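Local coordinates for aminotransferase (Paracoccus denitrificans, PDB 4GRX), which probably transfers amino groups between amines and keto acceptors with the help of a pyridoxal-phosphate cofactor, as class III omega-aminotransferases do, at residues I381-A395 and G430-T442. Sequence-based numbering, arbitrary orientation.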
loop_
_atom_site.group_PDB
_atom_site.type_symbol
_atom_site.label_atom_id
_atom_site.label_comp_id
_atom_site.label_asym_id
_atom_site.label_seq_id
_atom_site.Cartn_x
_atom_site.Cartn_y
_atom_site.Cartn_z
ATOM N N ILE A 381 -15.491 34.455 -5.431
ATOM C CA ILE A 381 -15.932 33.099 -5.155
ATOM C C ILE A 381 -17.083 32.827 -6.098
ATOM O O ILE A 381 -18.053 33.578 -6.125
ATOM C CB ILE A 381 -16.417 32.927 -3.699
ATOM C CG1 ILE A 381 -15.274 33.170 -2.691
ATOM C CG2 ILE A 381 -17.072 31.566 -3.504
ATOM C CD1 ILE A 381 -13.949 32.510 -3.033
ATOM N N GLY A 382 -16.967 31.758 -6.878
ATOM C CA GLY A 382 -17.991 31.382 -7.850
ATOM C C GLY A 382 -19.172 30.684 -7.214
ATOM O O GLY A 382 -20.307 30.892 -7.623
ATOM N N GLU A 383 -18.896 29.851 -6.213
ATOM C CA GLU A 383 -19.912 29.059 -5.518
ATOM C C GLU A 383 -19.319 28.443 -4.257
ATOM O O GLU A 383 -18.092 28.368 -4.097
ATOM C CB GLU A 383 -20.456 27.940 -6.419
ATOM C CG GLU A 383 -19.537 26.723 -6.556
ATOM C CD GLU A 383 -20.216 25.494 -7.135
ATOM O OE1 GLU A 383 -21.458 25.467 -7.258
ATOM O OE2 GLU A 383 -19.502 24.540 -7.483
ATOM N N TYR A 384 -20.196 28.009 -3.361
ATOM C CA TYR A 384 -19.799 27.127 -2.270
ATOM C C TYR A 384 -20.582 25.833 -2.474
ATOM O O TYR A 384 -21.605 25.839 -3.154
ATOM C CB TYR A 384 -20.094 27.748 -0.895
ATOM C CG TYR A 384 -21.558 27.746 -0.543
ATOM C CD1 TYR A 384 -22.385 28.825 -0.903
ATOM C CD2 TYR A 384 -22.133 26.654 0.124
ATOM C CE1 TYR A 384 -23.736 28.822 -0.592
ATOM C CE2 TYR A 384 -23.486 26.642 0.433
ATOM C CZ TYR A 384 -24.276 27.729 0.077
ATOM O OH TYR A 384 -25.609 27.712 0.391
ATOM N N ARG A 385 -20.095 24.739 -1.889
ATOM C CA ARG A 385 -20.679 23.413 -2.085
ATOM C C ARG A 385 -20.129 22.419 -1.067
ATOM O O ARG A 385 -19.047 22.608 -0.499
ATOM C CB ARG A 385 -20.403 22.892 -3.505
ATOM C CG ARG A 385 -18.928 22.874 -3.867
ATOM C CD ARG A 385 -18.622 22.178 -5.188
ATOM N NE ARG A 385 -17.171 22.025 -5.271
ATOM C CZ ARG A 385 -16.351 22.850 -5.920
ATOM N NH1 ARG A 385 -16.816 23.882 -6.608
ATOM N NH2 ARG A 385 -15.049 22.634 -5.880
ATOM N N GLY A 386 -20.888 21.352 -0.852
ATOM C CA GLY A 386 -20.477 20.278 0.026
ATOM C C GLY A 386 -21.631 19.803 0.874
ATOM O O GLY A 386 -22.800 20.020 0.543
ATOM N N ILE A 387 -21.287 19.176 1.993
ATOM C CA ILE A 387 -22.266 18.552 2.870
ATOM C C ILE A 387 -21.563 18.125 4.166
ATOM O O ILE A 387 -20.340 17.910 4.169
ATOM C CB ILE A 387 -22.946 17.366 2.145
ATOM C CG1 ILE A 387 -24.205 16.902 2.890
ATOM C CG2 ILE A 387 -21.936 16.244 1.854
ATOM C CD1 ILE A 387 -25.144 16.070 2.042
ATOM N N GLY A 388 -22.320 18.013 5.261
ATOM C CA GLY A 388 -21.767 17.583 6.542
ATOM C C GLY A 388 -20.520 18.365 6.896
ATOM O O GLY A 388 -20.556 19.587 6.975
ATOM N N PHE A 389 -19.410 17.664 7.094
ATOM C CA PHE A 389 -18.134 18.324 7.384
ATOM C C PHE A 389 -17.147 18.220 6.224
ATOM O O PHE A 389 -15.949 17.974 6.433
ATOM C CB PHE A 389 -17.506 17.747 8.651
ATOM C CG PHE A 389 -17.839 18.503 9.904
ATOM C CD1 PHE A 389 -19.063 19.157 10.047
ATOM C CD2 PHE A 389 -16.928 18.539 10.961
ATOM C CE1 PHE A 389 -19.366 19.843 11.213
ATOM C CE2 PHE A 389 -17.226 19.215 12.130
ATOM C CZ PHE A 389 -18.452 19.868 12.260
ATOM N N MET A 390 -17.642 18.389 4.998
ATOM C CA MET A 390 -16.771 18.484 3.835
ATOM C C MET A 390 -17.295 19.540 2.870
ATOM O O MET A 390 -18.446 19.487 2.429
ATOM C CB MET A 390 -16.564 17.115 3.180
ATOM C CG MET A 390 -17.788 16.482 2.552
ATOM S SD MET A 390 -17.472 14.808 1.972
ATOM C CE MET A 390 -16.195 15.019 0.724
ATOM N N TRP A 391 -16.455 20.529 2.583
ATOM C CA TRP A 391 -16.901 21.750 1.903
ATOM C C TRP A 391 -15.828 22.362 1.058
ATOM O O TRP A 391 -14.621 22.150 1.305
ATOM C CB TRP A 391 -17.363 22.773 2.930
ATOM C CG TRP A 391 -18.563 22.322 3.724
ATOM C CD1 TRP A 391 -18.568 21.670 4.949
ATOM C CD2 TRP A 391 -19.986 22.457 3.357
ATOM N NE1 TRP A 391 -19.847 21.396 5.353
ATOM C CE2 TRP A 391 -20.746 21.840 4.445
ATOM C CE3 TRP A 391 -20.675 23.004 2.279
ATOM C CZ2 TRP A 391 -22.137 21.788 4.432
ATOM C CZ3 TRP A 391 -22.076 22.945 2.274
ATOM C CH2 TRP A 391 -22.787 22.349 3.321
ATOM N N ALA A 392 -16.256 23.122 0.050
ATOM C CA ALA A 392 -15.332 23.877 -0.792
ATOM C C ALA A 392 -15.895 25.196 -1.333
ATOM O O ALA A 392 -17.090 25.313 -1.633
ATOM C CB ALA A 392 -14.798 23.022 -1.924
ATOM N N LEU A 393 -15.006 26.184 -1.419
ATOM C CA LEU A 393 -15.252 27.440 -2.096
ATOM C C LEU A 393 -14.477 27.461 -3.426
ATOM O O LEU A 393 -13.301 27.105 -3.476
ATOM C CB LEU A 393 -14.789 28.581 -1.203
ATOM C CG LEU A 393 -15.534 28.710 0.123
ATOM C CD1 LEU A 393 -14.616 29.203 1.241
ATOM C CD2 LEU A 393 -16.766 29.601 -0.033
ATOM N N GLU A 394 -15.135 27.865 -4.503
ATOM C CA GLU A 394 -14.456 27.948 -5.798
ATOM C C GLU A 394 -14.011 29.375 -6.126
ATOM O O GLU A 394 -14.840 30.269 -6.237
ATOM C CB GLU A 394 -15.370 27.451 -6.894
ATOM C CG GLU A 394 -14.704 27.459 -8.246
ATOM C CD GLU A 394 -13.997 26.155 -8.578
ATOM O OE1 GLU A 394 -14.155 25.147 -7.839
ATOM O OE2 GLU A 394 -13.286 26.148 -9.603
ATOM N N ALA A 395 -12.712 29.592 -6.283
ATOM C CA ALA A 395 -12.207 30.928 -6.610
ATOM C C ALA A 395 -12.305 31.214 -8.103
ATOM O O ALA A 395 -11.929 30.381 -8.938
ATOM C CB ALA A 395 -10.775 31.103 -6.131
ATOM N N GLY A 430 -6.464 22.747 -6.669
ATOM C CA GLY A 430 -6.793 23.584 -7.811
ATOM C C GLY A 430 -7.255 24.909 -7.265
ATOM O O GLY A 430 -6.690 25.404 -6.296
ATOM N N GLN A 431 -8.307 25.467 -7.849
ATOM C CA GLN A 431 -8.885 26.696 -7.311
ATOM C C GLN A 431 -10.093 26.429 -6.394
ATOM O O GLN A 431 -10.930 27.311 -6.162
ATOM C CB GLN A 431 -9.168 27.706 -8.432
ATOM C CG GLN A 431 -7.893 28.101 -9.174
ATOM C CD GLN A 431 -8.055 29.259 -10.138
ATOM O OE1 GLN A 431 -8.944 30.102 -9.992
ATOM N NE2 GLN A 431 -7.169 29.322 -11.126
ATOM N N SER A 432 -10.141 25.208 -5.859
ATOM C CA SER A 432 -11.161 24.774 -4.903
ATOM C C SER A 432 -10.592 24.824 -3.493
ATOM O O SER A 432 -9.775 23.968 -3.124
ATOM C CB SER A 432 -11.605 23.334 -5.211
ATOM O OG SER A 432 -12.214 23.231 -6.486
ATOM N N ILE A 433 -11.002 25.828 -2.717
ATOM C CA ILE A 433 -10.609 25.952 -1.312
ATOM C C ILE A 433 -11.403 24.960 -0.461
ATOM O O ILE A 433 -12.614 25.113 -0.262
ATOM C CB ILE A 433 -10.859 27.372 -0.800
ATOM C CG1 ILE A 433 -10.234 28.387 -1.757
ATOM C CG2 ILE A 433 -10.344 27.535 0.630
ATOM C CD1 ILE A 433 -11.102 29.601 -2.000
ATOM N N VAL A 434 -10.709 23.948 0.048
ATOM C CA VAL A 434 -11.342 22.820 0.713
ATOM C C VAL A 434 -11.250 22.938 2.225
ATOM O O VAL A 434 -10.234 23.358 2.779
ATOM C CB VAL A 434 -10.715 21.497 0.238
ATOM C CG1 VAL A 434 -11.216 20.318 1.044
ATOM C CG2 VAL A 434 -11.016 21.281 -1.230
ATOM N N LEU A 435 -12.332 22.571 2.890
ATOM C CA LEU A 435 -12.379 22.555 4.330
ATOM C C LEU A 435 -12.953 21.213 4.744
ATOM O O LEU A 435 -14.073 20.839 4.328
ATOM C CB LEU A 435 -13.247 23.700 4.828
ATOM C CG LEU A 435 -12.743 25.137 4.672
ATOM C CD1 LEU A 435 -13.792 26.111 5.197
ATOM C CD2 LEU A 435 -11.406 25.360 5.387
ATOM N N CYS A 436 -12.168 20.463 5.513
ATOM C CA CYS A 436 -12.586 19.150 6.009
ATOM C C CYS A 436 -12.003 18.875 7.395
ATOM O O CYS A 436 -11.202 17.940 7.570
ATOM C CB CYS A 436 -12.232 18.031 5.008
ATOM S SG CYS A 436 -10.474 17.852 4.602
ATOM N N PRO A 437 -12.422 19.682 8.394
ATOM C CA PRO A 437 -11.851 19.642 9.745
ATOM C C PRO A 437 -12.186 18.341 10.498
ATOM O O PRO A 437 -13.109 17.629 10.103
ATOM C CB PRO A 437 -12.513 20.843 10.451
ATOM C CG PRO A 437 -13.587 21.348 9.539
ATOM C CD PRO A 437 -13.677 20.456 8.348
ATOM N N PRO A 438 -11.451 18.030 11.588
ATOM C CA PRO A 438 -11.870 16.858 12.375
ATOM C C PRO A 438 -13.310 16.984 12.896
ATOM O O PRO A 438 -13.852 18.088 13.051
ATOM C CB PRO A 438 -10.895 16.856 13.555
ATOM C CG PRO A 438 -9.747 17.698 13.130
ATOM C CD PRO A 438 -10.317 18.733 12.214
ATOM N N PHE A 439 -13.916 15.836 13.165
ATOM C CA PHE A 439 -15.256 15.788 13.739
ATOM C C PHE A 439 -15.321 16.390 15.154
ATOM O O PHE A 439 -16.341 16.944 15.541
ATOM C CB PHE A 439 -15.785 14.349 13.733
ATOM C CG PHE A 439 -15.868 13.708 12.356
ATOM C CD1 PHE A 439 -16.074 12.333 12.237
ATOM C CD2 PHE A 439 -15.739 14.463 11.181
ATOM C CE1 PHE A 439 -16.163 11.734 10.986
ATOM C CE2 PHE A 439 -15.823 13.865 9.927
ATOM C CZ PHE A 439 -16.037 12.499 9.828
ATOM N N ILE A 440 -14.234 16.303 15.914
ATOM C CA ILE A 440 -14.176 16.847 17.288
ATOM C C ILE A 440 -14.229 18.387 17.381
ATOM O O ILE A 440 -14.027 18.966 18.463
ATOM C CB ILE A 440 -12.930 16.342 18.057
ATOM C CG1 ILE A 440 -11.639 16.826 17.375
ATOM C CG2 ILE A 440 -12.943 14.823 18.157
ATOM C CD1 ILE A 440 -10.492 17.031 18.339
ATOM N N LEU A 441 -14.514 19.034 16.255
ATOM C CA LEU A 441 -14.461 20.488 16.125
ATOM C C LEU A 441 -15.598 21.197 16.863
ATOM O O LEU A 441 -16.776 20.875 16.644
ATOM C CB LEU A 441 -14.488 20.893 14.648
ATOM C CG LEU A 441 -14.104 22.346 14.371
ATOM C CD1 LEU A 441 -12.586 22.483 14.277
ATOM C CD2 LEU A 441 -14.777 22.837 13.100
ATOM N N THR A 442 -15.229 22.176 17.696
ATOM C CA THR A 442 -16.175 22.936 18.520
ATOM C C THR A 442 -16.629 24.209 17.797
ATOM O O THR A 442 -15.909 24.729 16.944
ATOM C CB THR A 442 -15.565 23.332 19.898
ATOM O OG1 THR A 442 -14.589 24.377 19.731
ATOM C CG2 THR A 442 -14.929 22.130 20.624
HETATM O O HOH W 1 -11.431 24.045 -9.082
#
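Arg385 and Glu394 meet Ser432 on one face of a three-stranded antiparallel sheet, in which strand 390-395 lies between strands 381-387 and 432-435. Two hydrogen-bonded pairs, Trp391 with Leu435 and Leu393 with Ile433, fasten the central strand to strand 432-435, the axes of the two running 160° apart, close to antiparallel; Ala395 N adds a bond to Gln431 O (2.9 Å) at the end. On the apolar face, Ile433 sends CD1 against Leu393 CB (3.9 Å), and the Ile433 and Ile381 side chains cross at about a right angle, their CD1 atoms meeting; Leu393 and Leu435 then rest on Leu453 of helix 443-463. The other face bears Ala392 and Val434, with the polar group beside them. Arg385 places CG between its own backbone N and carbonyl carbon (chi1 55°) and runs extended to NE, a reach that brings the guanidinium to Glu394 and Ser432. Partners lie at its edge, near its plane: NH1 binds Glu383 OE2 (2.9 Å) and Glu394 OE1 (3.2 Å) as salt bridges, while NH2 makes a weak bond to Ser432 OG (3.0 Å). A bend at chi2 (91°) turns the Glu394 carboxylate so that its OE2 is left to Arg198 and to a water that also touches Ser432 OG. NE and NH2 of Arg385 further donate to the carbonyls of Val243 and Gly242. A leucine in place of Arg385 would probably leave Glu383 and Glu394 without the cation they share, and take from Ser432 OG its weak N-H donor. In the type II' turn of the hairpin, the edge of the Phe389 ring meets Pro438 O in plane (CE2 to O, 3.7 Å). Val434's side chain lies about 9 Å from bound delta-amino valeric acid. Thus one small sheet joins an apolar side packed on helix 443-463 to a largely buried network, where Arg385 and the carboxylates probably offset one another's charge.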